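Local coordinates for uncharacterized protein (Pyrococcus horikoshii, PDB 1ZJJ) that is of unknown function but probably acts as a phosphatase of the haloacid dehalogenase superfamily and binds a magnesium ion, at residues T40-S43 / M49-E52; V106-A111 / T131-K136; E190-V195 / I216-K221; E237-K240 / K245-L248; R74-K79 / I183-P188. One frame throughout, in Å; residues are numbered along the deposited sequence.

Contact 1: residues T40-S43 / M49-E52; sequences TNNS and MYRE
Y50 reaches from helix 47-56 toward the loop after strand 36-40 and meets T40 with its ring and N42 with its hydroxyl. T40 comes from the opposite direction. Its methyl CG2 approaches the ring obliquely, 3.9 Å from Y50 CE1. N42 crosses the tyrosine at about a right angle. It puts CB near the plane of the ring, at the hydroxyl edge, with N42 CB 3.2 Å from Y50 OH. The amide of N42 is turned about 70° from the ring plane. Its oxygen OD1 bonds instead to T44 OG1, so the amide is held from its own loop. T40 OG1 sits anti to the backbone N (chi1 180°), which brings it round to accept from N42 N at 3.1 Å. The N-H points at it fairly straight, 161° at the hydrogen. This ST turn links the two residues that face the tyrosine. T68 packs on both T40 and Y50; I66 and M8 pack on Y50. The T40 side chain lies about 5 Å from that of D7, a magnesium ligand. A threonine here, beside the DxD aspartates, is consistent with motif II of the haloacid dehalogenase fold.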
# COMPACT_ATOMS: atom_id res chain seq x y z
N THR B 40 -8.61 -21.49 2.24
CA THR B 40 -8.32 -20.21 2.89
C THR B 40 -7.32 -19.34 2.11
O THR B 40 -6.34 -19.84 1.56
CB THR B 40 -7.77 -20.41 4.32
OG1 THR B 40 -7.50 -19.13 4.90
CG2 THR B 40 -6.49 -21.23 4.30
N ASN B 41 -7.60 -18.03 2.07
CA ASN B 41 -6.75 -17.05 1.42
C ASN B 41 -5.52 -16.73 2.27
O ASN B 41 -4.58 -16.09 1.84
CB ASN B 41 -7.57 -15.78 1.19
CG ASN B 41 -8.06 -15.76 -0.23
OD1 ASN B 41 -7.86 -16.69 -1.01
ND2 ASN B 41 -8.74 -14.65 -0.58
N ASN B 42 -5.56 -17.16 3.53
CA ASN B 42 -4.47 -16.87 4.45
C ASN B 42 -3.23 -17.70 4.08
O ASN B 42 -3.33 -18.90 3.88
CB ASN B 42 -4.90 -17.17 5.89
CG ASN B 42 -4.06 -16.44 6.92
OD1 ASN B 42 -2.83 -16.57 6.94
ND2 ASN B 42 -4.71 -15.67 7.79
N SER B 43 -2.08 -17.05 4.00
CA SER B 43 -0.86 -17.76 3.62
C SER B 43 0.20 -17.84 4.72
O SER B 43 1.32 -18.31 4.48
CB SER B 43 -0.24 -17.11 2.39
OG SER B 43 0.25 -15.82 2.68
N MET B 49 -0.52 -26.92 9.90
CA MET B 49 -0.85 -26.03 11.00
C MET B 49 -2.35 -25.85 11.10
O MET B 49 -2.91 -25.80 12.19
CB MET B 49 -0.19 -24.66 10.80
CG MET B 49 1.29 -24.60 11.16
SD MET B 49 2.05 -23.00 10.77
CE MET B 49 3.16 -23.46 9.48
N TYR B 50 -3.01 -25.75 9.95
CA TYR B 50 -4.46 -25.57 9.94
C TYR B 50 -5.18 -26.81 10.46
O TYR B 50 -6.21 -26.69 11.13
CB TYR B 50 -4.94 -25.19 8.54
CG TYR B 50 -5.00 -23.69 8.36
CD1 TYR B 50 -4.12 -23.03 7.50
CD2 TYR B 50 -5.89 -22.92 9.11
CE1 TYR B 50 -4.13 -21.64 7.39
CE2 TYR B 50 -5.91 -21.53 9.01
CZ TYR B 50 -5.03 -20.90 8.15
OH TYR B 50 -5.04 -19.53 8.06
N ARG B 51 -4.64 -27.99 10.16
CA ARG B 51 -5.27 -29.21 10.66
C ARG B 51 -5.26 -29.16 12.18
O ARG B 51 -6.23 -29.55 12.82
CB ARG B 51 -4.51 -30.46 10.19
CG ARG B 51 -4.86 -31.73 10.97
CD ARG B 51 -4.07 -32.93 10.47
NE ARG B 51 -4.00 -34.02 11.45
CZ ARG B 51 -5.04 -34.76 11.83
NH1 ARG B 51 -6.25 -34.54 11.33
NH2 ARG B 51 -4.87 -35.73 12.73
N GLU B 52 -4.17 -28.66 12.76
CA GLU B 52 -4.09 -28.57 14.22
C GLU B 52 -5.11 -27.56 14.76
O GLU B 52 -5.81 -27.83 15.74
CB GLU B 52 -2.68 -28.18 14.66
CG GLU B 52 -1.59 -29.17 14.22
CD GLU B 52 -1.89 -30.61 14.63
OE1 GLU B 52 -1.92 -30.90 15.84
OE2 GLU B 52 -2.10 -31.46 13.73

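Contact 2: residues V106-A111 / T131-K136; sequences VTLDEA and TYEKLK
L108 points both methyls at helix 132-143 and meets the stem of K134 and the stem and carboxylate end of E133. L108 CD2 lies against the glutamate, 3.9 Å from E133 CG. L108 CD1 rests on the lysine, 4.1 Å from K134 CE. The lysine chain passes the leucine at about a right angle. K134 is extended beyond CG, so its CG and CE both come near this one methyl. The charged ends find partners outside the two segments. K134 NZ forms a salt bridge with D127, and E133 OE2 forms one with R112. These pairings are likely to limit the movement of both chains. Y137, one turn beyond E133 in helix 132-143, also packs on L108. A glycine in place of L108 would probably leave the stems of E133 and K134 without their apolar partner and open a gap between the helix starts. Both starts are capped. T107 and E110 form a capping box: E110 N donates to T107 OG1 at 3.1 Å, and T107 N donates to E110 OE1 at 2.9 Å. T131 OG1 accepts from K134 N at 3.2 Å. Y132 OH bonds to P165 O of the second subunit. The two helices lie before and after strand 121-124 of a four-stranded parallel sheet, an arrangement consistent with the alpha/beta cap domain of a C2-type haloacid dehalogenase.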
# COMPACT_ATOMS: atom_id res chain seq x y z
N VAL B 106 16.11 -16.10 -2.05
CA VAL B 106 17.09 -15.06 -1.76
C VAL B 106 16.65 -14.45 -0.42
O VAL B 106 15.56 -13.88 -0.32
CB VAL B 106 17.08 -13.95 -2.84
CG1 VAL B 106 18.04 -12.82 -2.44
CG2 VAL B 106 17.49 -14.53 -4.18
N THR B 107 17.50 -14.57 0.59
CA THR B 107 17.17 -14.04 1.92
C THR B 107 17.37 -12.53 1.98
O THR B 107 17.95 -11.93 1.07
CB THR B 107 18.06 -14.66 3.00
OG1 THR B 107 19.40 -14.19 2.84
CG2 THR B 107 18.04 -16.18 2.91
N LEU B 108 16.88 -11.92 3.05
CA LEU B 108 17.02 -10.48 3.23
C LEU B 108 18.49 -10.10 3.26
O LEU B 108 18.90 -9.09 2.70
CB LEU B 108 16.37 -10.02 4.54
CG LEU B 108 15.17 -9.08 4.43
CD1 LEU B 108 14.76 -8.65 5.84
CD2 LEU B 108 15.52 -7.87 3.58
N ASP B 109 19.29 -10.93 3.93
CA ASP B 109 20.72 -10.65 4.04
C ASP B 109 21.41 -10.70 2.68
O ASP B 109 22.22 -9.82 2.36
CB ASP B 109 21.38 -11.63 4.99
CG ASP B 109 22.43 -10.97 5.86
OD1 ASP B 109 22.04 -10.11 6.68
OD2 ASP B 109 23.63 -11.29 5.72
N GLU B 110 21.10 -11.72 1.89
CA GLU B 110 21.69 -11.85 0.57
C GLU B 110 21.22 -10.65 -0.26
O GLU B 110 21.99 -10.10 -1.05
CB GLU B 110 21.25 -13.17 -0.07
CG GLU B 110 21.67 -14.39 0.74
CD GLU B 110 21.19 -15.70 0.15
OE1 GLU B 110 20.00 -15.78 -0.22
OE2 GLU B 110 21.99 -16.64 0.08
N ALA B 111 19.97 -10.24 -0.05
CA ALA B 111 19.41 -9.09 -0.76
C ALA B 111 20.21 -7.83 -0.43
O ALA B 111 20.50 -7.02 -1.31
CB ALA B 111 17.94 -8.89 -0.37
N THR B 131 8.60 -4.71 6.79
CA THR B 131 9.46 -3.57 7.02
C THR B 131 9.58 -2.84 5.71
O THR B 131 9.28 -3.39 4.66
CB THR B 131 10.89 -3.99 7.46
OG1 THR B 131 11.48 -4.80 6.44
CG2 THR B 131 10.86 -4.75 8.77
N TYR B 132 10.01 -1.58 5.77
CA TYR B 132 10.19 -0.80 4.56
C TYR B 132 11.27 -1.49 3.72
O TYR B 132 11.17 -1.55 2.49
CB TYR B 132 10.69 0.61 4.88
CG TYR B 132 10.94 1.43 3.64
CD1 TYR B 132 9.89 2.04 2.96
CD2 TYR B 132 12.23 1.58 3.13
CE1 TYR B 132 10.12 2.79 1.81
CE2 TYR B 132 12.47 2.32 1.97
CZ TYR B 132 11.41 2.92 1.32
OH TYR B 132 11.63 3.64 0.17
N GLU B 133 12.30 -1.98 4.39
CA GLU B 133 13.41 -2.65 3.71
C GLU B 133 12.90 -3.77 2.80
O GLU B 133 13.36 -3.91 1.66
CB GLU B 133 14.40 -3.19 4.74
CG GLU B 133 15.55 -3.98 4.14
CD GLU B 133 16.61 -4.37 5.15
OE1 GLU B 133 16.25 -4.81 6.27
OE2 GLU B 133 17.81 -4.25 4.83
N LYS B 134 11.96 -4.56 3.29
CA LYS B 134 11.41 -5.64 2.48
C LYS B 134 10.71 -5.06 1.24
O LYS B 134 10.89 -5.56 0.13
CB LYS B 134 10.43 -6.48 3.29
CG LYS B 134 11.09 -7.31 4.38
CD LYS B 134 10.11 -8.27 5.02
CE LYS B 134 10.74 -9.03 6.17
NZ LYS B 134 9.78 -10.02 6.74
N LEU B 135 9.90 -4.02 1.43
CA LEU B 135 9.21 -3.39 0.31
C LEU B 135 10.22 -2.86 -0.71
O LEU B 135 9.98 -2.91 -1.92
CB LEU B 135 8.35 -2.21 0.79
CG LEU B 135 7.15 -2.57 1.67
CD1 LEU B 135 6.46 -1.30 2.13
CD2 LEU B 135 6.19 -3.46 0.87
N LYS B 136 11.34 -2.35 -0.22
CA LYS B 136 12.38 -1.81 -1.07
C LYS B 136 12.95 -2.87 -2.02
O LYS B 136 12.92 -2.70 -3.24
CB LYS B 136 13.50 -1.22 -0.21
CG LYS B 136 14.66 -0.64 -1.00
CD LYS B 136 15.82 -0.22 -0.09
CE LYS B 136 16.43 -1.41 0.64
NZ LYS B 136 17.63 -1.00 1.44

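Contact 3: residues E190-V195 / I216-K221; sequences EPMYEV and IAFAKK
F218 sets the edge of its ring against helix 190-199 at M192 and Y193. The first kind of contact is ring edge against backbone. F218 CZ lies 3.6 Å from Y193 N, and this nitrogen is in the plane of the ring. F218 CZ is also 4.0 Å from M192 C. The phenyl group stands anti to the backbone N (chi1 -176°), which carries its far end across to the other helix. The second kind is apolar packing between side chains. F218 CE1 touches Y193 CB at 3.8 Å and M192 CB at 4.0 Å. M192 starts toward the phenylalanine, but its bent chain then leads away, and only its base takes part here. The third kind is aromatic and lies next to the contact. F222 stacks on the Y193 ring and meets the F218 ring with planes about 65° apart. F222 thus contacts both rings. Both helices also reach strand 204-209, which separates them in the chain: Y193 packs on L205 and F218 on M207. An alanine at F218 is likely to open a gap beside the M192-Y193 backbone and leave F222 without one of its ring partners. Polar groups work at the borders, where Y193 OH bonds to R197 NE and K221 NZ to P188 O. Between the segments the contacts are van der Waals ones, so the fit depends on the shape of the ring edge rather than on a directed bond.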
# COMPACT_ATOMS: atom_id res chain seq x y z
N GLU B 190 -8.69 -16.74 -10.45
CA GLU B 190 -8.63 -17.98 -11.20
C GLU B 190 -7.58 -19.02 -10.78
O GLU B 190 -7.84 -20.22 -10.82
CB GLU B 190 -8.49 -17.62 -12.69
CG GLU B 190 -8.67 -18.76 -13.66
CD GLU B 190 -7.46 -19.65 -13.72
OE1 GLU B 190 -6.36 -19.15 -13.42
OE2 GLU B 190 -7.60 -20.84 -14.07
N PRO B 191 -6.37 -18.58 -10.38
CA PRO B 191 -5.37 -19.57 -9.97
C PRO B 191 -5.87 -20.48 -8.84
O PRO B 191 -5.56 -21.67 -8.80
CB PRO B 191 -4.19 -18.71 -9.52
CG PRO B 191 -4.32 -17.49 -10.40
CD PRO B 191 -5.80 -17.22 -10.34
N MET B 192 -6.65 -19.90 -7.93
CA MET B 192 -7.19 -20.66 -6.80
C MET B 192 -8.21 -21.66 -7.32
O MET B 192 -8.27 -22.80 -6.84
CB MET B 192 -7.86 -19.72 -5.80
CG MET B 192 -8.07 -20.33 -4.42
SD MET B 192 -6.49 -20.49 -3.54
CE MET B 192 -6.90 -19.73 -2.00
N TYR B 193 -9.01 -21.25 -8.29
CA TYR B 193 -10.02 -22.13 -8.87
C TYR B 193 -9.32 -23.28 -9.59
O TYR B 193 -9.77 -24.42 -9.55
CB TYR B 193 -10.90 -21.38 -9.87
CG TYR B 193 -11.99 -22.24 -10.48
CD1 TYR B 193 -13.07 -22.68 -9.71
CD2 TYR B 193 -11.92 -22.65 -11.81
CE1 TYR B 193 -14.05 -23.51 -10.25
CE2 TYR B 193 -12.90 -23.47 -12.36
CZ TYR B 193 -13.95 -23.90 -11.58
OH TYR B 193 -14.90 -24.74 -12.11
N GLU B 194 -8.21 -22.96 -10.25
CA GLU B 194 -7.46 -23.97 -10.97
C GLU B 194 -7.03 -25.06 -10.01
O GLU B 194 -7.05 -26.24 -10.35
CB GLU B 194 -6.24 -23.35 -11.66
CG GLU B 194 -5.33 -24.36 -12.32
CD GLU B 194 -4.27 -23.72 -13.19
OE1 GLU B 194 -3.65 -22.73 -12.75
OE2 GLU B 194 -4.04 -24.22 -14.31
N VAL B 195 -6.65 -24.67 -8.79
CA VAL B 195 -6.23 -25.66 -7.80
C VAL B 195 -7.39 -26.53 -7.31
O VAL B 195 -7.24 -27.75 -7.18
CB VAL B 195 -5.56 -24.97 -6.58
CG1 VAL B 195 -5.30 -25.99 -5.49
CG2 VAL B 195 -4.24 -24.35 -7.02
N ILE B 216 -17.95 -15.34 -2.13
CA ILE B 216 -19.07 -15.31 -3.06
C ILE B 216 -18.66 -14.85 -4.46
O ILE B 216 -19.14 -15.38 -5.46
CB ILE B 216 -20.21 -14.44 -2.51
CG1 ILE B 216 -20.61 -14.94 -1.12
CG2 ILE B 216 -21.42 -14.50 -3.44
CD1 ILE B 216 -20.95 -16.43 -1.07
N ALA B 217 -17.76 -13.87 -4.53
CA ALA B 217 -17.30 -13.37 -5.83
C ALA B 217 -16.64 -14.52 -6.59
O ALA B 217 -16.81 -14.67 -7.80
CB ALA B 217 -16.31 -12.24 -5.62
N PHE B 218 -15.91 -15.35 -5.85
CA PHE B 218 -15.21 -16.50 -6.38
C PHE B 218 -16.19 -17.49 -7.01
O PHE B 218 -16.04 -17.89 -8.16
CB PHE B 218 -14.44 -17.17 -5.23
CG PHE B 218 -13.57 -18.32 -5.64
CD1 PHE B 218 -12.57 -18.16 -6.59
CD2 PHE B 218 -13.70 -19.56 -5.01
CE1 PHE B 218 -11.72 -19.22 -6.91
CE2 PHE B 218 -12.85 -20.61 -5.31
CZ PHE B 218 -11.86 -20.45 -6.27
N ALA B 219 -17.21 -17.87 -6.24
CA ALA B 219 -18.21 -18.82 -6.71
C ALA B 219 -18.90 -18.37 -7.99
O ALA B 219 -19.03 -19.15 -8.94
CB ALA B 219 -19.24 -19.05 -5.63
N LYS B 220 -19.33 -17.11 -8.01
CA LYS B 220 -20.00 -16.55 -9.18
C LYS B 220 -19.14 -16.44 -10.43
O LYS B 220 -19.62 -16.70 -11.53
CB LYS B 220 -20.56 -15.17 -8.84
CG LYS B 220 -21.53 -15.19 -7.69
CD LYS B 220 -22.49 -16.36 -7.81
CE LYS B 220 -23.66 -16.02 -8.72
NZ LYS B 220 -24.25 -14.67 -8.49
N LYS B 221 -17.88 -16.06 -10.27
CA LYS B 221 -16.98 -15.93 -11.41
C LYS B 221 -16.66 -17.27 -12.03
O LYS B 221 -16.43 -17.36 -13.24
CB LYS B 221 -15.69 -15.22 -10.99
CG LYS B 221 -15.88 -13.73 -10.73
CD LYS B 221 -14.65 -13.08 -10.11
CE LYS B 221 -13.38 -13.48 -10.84
NZ LYS B 221 -12.18 -12.90 -10.20

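Contact 4: residues E237-K240 / K245-L248; sequences EDIK and KPDL
I239 meets K245 and P246 where the chain turns back from the short helix 236-240 toward strand 248-250, an outermost strand of the six-stranded parallel sheet in the Rossmann-like core of the haloacid dehalogenase fold. The polar contact is made by K245. Its chain bends at chi2 (56°) and again at chi4, and this curls the ammonium group back to the end of the helix. K245 NZ donates to I239 O at 3.1 Å, tilted 30° from the carbonyl plane. It also bonds to S242 O in the turn between the segments. The helix is only weakly bonded internally, as in the weak bond from K240 N to E237 O. A positive charge at its carboxyl end would probably be favoured by the carbonyls gathered there. K245 uses its own carbonyl too, which accepts from K220 NZ of helix 212-221. The apolar contact is between I239 and P246, whose side chains meet at a slant. L212, I216 and M228 also pack on P246, so the proline lies between the turn, helix 212-221 and strand 225-229. The isoleucine reaches it with two branches: I239 CG2 and I239 CD1 each lie 3.9 Å from P246 CD, and I239 CD1 is also 4.0 Å from P246 CG.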
# COMPACT_ATOMS: atom_id res chain seq x y z
N GLU B 237 -27.81 -7.70 4.63
CA GLU B 237 -27.71 -6.32 4.13
C GLU B 237 -26.57 -6.06 3.19
O GLU B 237 -26.72 -5.33 2.21
CB GLU B 237 -27.61 -5.31 5.28
CG GLU B 237 -28.62 -5.44 6.36
CD GLU B 237 -28.09 -6.21 7.53
OE1 GLU B 237 -28.04 -7.45 7.45
OE2 GLU B 237 -27.71 -5.56 8.53
N ASP B 238 -25.40 -6.61 3.50
CA ASP B 238 -24.24 -6.40 2.67
C ASP B 238 -24.48 -6.93 1.26
O ASP B 238 -23.99 -6.37 0.28
CB ASP B 238 -23.00 -7.05 3.32
CG ASP B 238 -22.72 -6.50 4.74
OD1 ASP B 238 -22.86 -5.29 4.96
OD2 ASP B 238 -22.36 -7.29 5.65
N ILE B 239 -25.30 -7.97 1.16
CA ILE B 239 -25.67 -8.57 -0.12
C ILE B 239 -26.16 -7.54 -1.13
O ILE B 239 -25.67 -7.53 -2.26
CB ILE B 239 -26.80 -9.61 0.02
CG1 ILE B 239 -26.34 -10.83 0.81
CG2 ILE B 239 -27.29 -10.01 -1.37
CD1 ILE B 239 -27.36 -11.97 0.83
N LYS B 240 -27.10 -6.68 -0.73
CA LYS B 240 -27.66 -5.68 -1.64
C LYS B 240 -26.74 -4.66 -2.24
O LYS B 240 -26.90 -4.29 -3.39
CB LYS B 240 -28.83 -4.95 -0.97
CG LYS B 240 -30.05 -5.80 -0.94
CD LYS B 240 -31.08 -5.34 0.03
CE LYS B 240 -32.39 -6.02 -0.29
NZ LYS B 240 -33.45 -5.40 0.50
N LYS B 245 -23.93 -11.83 -5.58
CA LYS B 245 -25.16 -12.36 -4.99
C LYS B 245 -25.13 -13.87 -4.69
O LYS B 245 -24.96 -14.69 -5.58
CB LYS B 245 -26.35 -12.05 -5.90
CG LYS B 245 -27.02 -10.72 -5.66
CD LYS B 245 -26.02 -9.57 -5.76
CE LYS B 245 -26.73 -8.29 -6.17
NZ LYS B 245 -26.86 -7.28 -5.09
N PRO B 246 -25.33 -14.24 -3.42
CA PRO B 246 -25.32 -15.65 -3.03
C PRO B 246 -26.52 -16.37 -3.64
O PRO B 246 -27.58 -15.77 -3.78
CB PRO B 246 -25.40 -15.61 -1.51
CG PRO B 246 -24.83 -14.29 -1.14
CD PRO B 246 -25.41 -13.37 -2.23
N ASP B 247 -26.34 -17.64 -4.00
CA ASP B 247 -27.42 -18.43 -4.55
C ASP B 247 -28.25 -18.95 -3.39
O ASP B 247 -29.43 -19.27 -3.53
CB ASP B 247 -26.88 -19.62 -5.34
CG ASP B 247 -26.11 -19.21 -6.56
OD1 ASP B 247 -26.64 -18.38 -7.33
OD2 ASP B 247 -24.98 -19.71 -6.76
N LEU B 248 -27.62 -19.03 -2.22
CA LEU B 248 -28.28 -19.53 -1.03
C LEU B 248 -27.65 -18.92 0.21
O LEU B 248 -26.43 -18.73 0.26
CB LEU B 248 -28.15 -21.06 -0.97
CG LEU B 248 -28.70 -21.81 0.25
CD1 LEU B 248 -30.22 -21.89 0.17
CD2 LEU B 248 -28.11 -23.21 0.28

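Contact 5: residues R74-K79 / I183-P188; sequences RLYMSK and IIIGKP
Y76 leans from helix 69-80 onto I185 and I183. The contact begins at its root, where Y76 CB lies 3.9 Å from I185 CD1. The next atom, Y76 CG, is 3.7 Å from that same methyl. Y76 CD2 comes nearer still, at 3.6 Å from I185 CD1. The I185 side chain approaches obliquely and puts only this end methyl on the tyrosine. Its CG1 is anti to the carbonyl carbon (chi1 -55°), and the chain then turns so that CD1 reaches toward the helix. P191 packs on both Y76 and I185 and completes the group. Between Y76 and I183 the chain makes the first three strands of the four-stranded parallel sheet of the presumed cap domain. Strand 183-184 is the fourth, after which the chain returns to the core. The path along the ring then moves to I183, which crosses the tyrosine at about a right angle. Y76 CE2 and Y76 CZ are each 4.1 Å from I183 CG2. At the tip, Y76 OH is 4.0 Å from I183 CG2 and 4.1 Å from I183 CD1, so the hydroxyl meets two methyls of one isoleucine. The ring of H80, one turn along the helix, meets the Y76 ring with planes about 45° apart. Beyond I185, K187 forms salt bridges with D215 and the magnesium ligand D7, consistent with the motif III lysine of the superfamily.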
# COMPACT_ATOMS: atom_id res chain seq x y z
N ARG B 74 2.34 -21.95 -4.76
CA ARG B 74 3.39 -22.89 -5.16
C ARG B 74 2.93 -23.67 -6.39
O ARG B 74 3.67 -23.80 -7.36
CB ARG B 74 3.73 -23.86 -4.03
CG ARG B 74 4.50 -25.11 -4.49
CD ARG B 74 5.19 -25.86 -3.33
NE ARG B 74 4.28 -26.52 -2.40
CZ ARG B 74 3.58 -27.62 -2.67
NH1 ARG B 74 3.67 -28.21 -3.86
NH2 ARG B 74 2.80 -28.16 -1.74
N LEU B 75 1.71 -24.20 -6.34
CA LEU B 75 1.16 -24.98 -7.45
C LEU B 75 1.06 -24.15 -8.73
O LEU B 75 1.31 -24.65 -9.83
CB LEU B 75 -0.21 -25.56 -7.08
CG LEU B 75 -0.22 -26.54 -5.90
CD1 LEU B 75 -1.64 -26.99 -5.60
CD2 LEU B 75 0.66 -27.75 -6.22
N TYR B 76 0.68 -22.88 -8.59
CA TYR B 76 0.57 -22.00 -9.75
C TYR B 76 1.96 -21.80 -10.37
O TYR B 76 2.14 -21.93 -11.58
CB TYR B 76 -0.00 -20.64 -9.34
CG TYR B 76 0.03 -19.64 -10.47
CD1 TYR B 76 -0.91 -19.69 -11.50
CD2 TYR B 76 1.06 -18.71 -10.56
CE1 TYR B 76 -0.82 -18.83 -12.59
CE2 TYR B 76 1.16 -17.84 -11.64
CZ TYR B 76 0.22 -17.91 -12.66
OH TYR B 76 0.34 -17.07 -13.74
N MET B 77 2.94 -21.46 -9.53
CA MET B 77 4.30 -21.23 -9.98
C MET B 77 4.87 -22.46 -10.68
O MET B 77 5.46 -22.35 -11.76
CB MET B 77 5.19 -20.84 -8.79
CG MET B 77 4.77 -19.52 -8.15
SD MET B 77 5.62 -19.14 -6.61
CE MET B 77 7.15 -18.48 -7.25
N SER B 78 4.69 -23.62 -10.07
CA SER B 78 5.19 -24.86 -10.64
C SER B 78 4.61 -25.15 -12.02
O SER B 78 5.32 -25.56 -12.94
CB SER B 78 4.87 -26.02 -9.69
OG SER B 78 5.55 -27.19 -10.07
N LYS B 79 3.31 -24.92 -12.17
CA LYS B 79 2.62 -25.18 -13.42
C LYS B 79 2.76 -24.14 -14.53
O LYS B 79 2.81 -24.50 -15.70
CB LYS B 79 1.13 -25.38 -13.14
CG LYS B 79 0.31 -25.80 -14.35
CD LYS B 79 -1.14 -26.05 -13.97
CE LYS B 79 -1.85 -26.81 -15.08
NZ LYS B 79 -3.31 -26.93 -14.85
N ILE B 183 0.00 -10.59 -10.01
CA ILE B 183 -0.75 -11.78 -10.35
C ILE B 183 -1.24 -12.25 -8.98
O ILE B 183 -0.44 -12.69 -8.16
CB ILE B 183 0.15 -12.85 -10.99
CG1 ILE B 183 0.62 -12.36 -12.36
CG2 ILE B 183 -0.59 -14.16 -11.11
CD1 ILE B 183 1.63 -13.28 -13.01
N ILE B 184 -2.54 -12.12 -8.72
CA ILE B 184 -3.10 -12.52 -7.43
C ILE B 184 -3.61 -13.95 -7.50
O ILE B 184 -4.44 -14.30 -8.33
CB ILE B 184 -4.26 -11.58 -6.98
CG1 ILE B 184 -3.77 -10.13 -6.93
CG2 ILE B 184 -4.75 -12.00 -5.59
CD1 ILE B 184 -2.65 -9.88 -5.96
N ILE B 185 -3.11 -14.78 -6.59
CA ILE B 185 -3.46 -16.19 -6.58
C ILE B 185 -4.80 -16.60 -5.96
O ILE B 185 -5.59 -17.31 -6.59
CB ILE B 185 -2.34 -17.00 -5.87
CG1 ILE B 185 -0.99 -16.71 -6.54
CG2 ILE B 185 -2.64 -18.50 -5.92
CD1 ILE B 185 -0.95 -17.05 -8.01
N GLY B 186 -5.06 -16.12 -4.74
CA GLY B 186 -6.26 -16.50 -4.02
C GLY B 186 -7.61 -15.99 -4.48
O GLY B 186 -7.72 -15.24 -5.45
N LYS B 187 -8.65 -16.43 -3.77
CA LYS B 187 -10.03 -16.04 -4.06
C LYS B 187 -10.08 -14.52 -4.14
O LYS B 187 -9.45 -13.83 -3.34
CB LYS B 187 -10.95 -16.51 -2.93
CG LYS B 187 -10.93 -18.02 -2.70
CD LYS B 187 -11.68 -18.39 -1.42
CE LYS B 187 -10.95 -17.86 -0.19
NZ LYS B 187 -11.71 -18.18 1.04
N PRO B 188 -10.89 -13.97 -5.06
CA PRO B 188 -11.76 -14.64 -6.04
C PRO B 188 -11.09 -14.86 -7.39
O PRO B 188 -11.75 -14.83 -8.43
CB PRO B 188 -12.92 -13.66 -6.15
CG PRO B 188 -12.19 -12.36 -6.20
CD PRO B 188 -11.15 -12.52 -5.07

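Contacts 1 and 3 are buried in the core domain, contact 5 is partly buried, and contacts 2 and 4 lie at the surface. Contacts 1, 3 and 5 each centre on one aromatic side chain: Y50, F218 and Y76. The surface ones mix aliphatic packing with lysines: K134 packs by its stem, while K245 bonds by NZ. Contacts 1, 3 and 5 meet around N41, M192 and K187. N41 OD1 probably bonds to K187 N, and M192 CE packs on N41. Contacts 3 and 5 also share the salt bridge of K79 and E194. K220 ties contact 3 to contact 4. Contact 2 stands apart in the cap, its centre about 42 Å from that of contact 4.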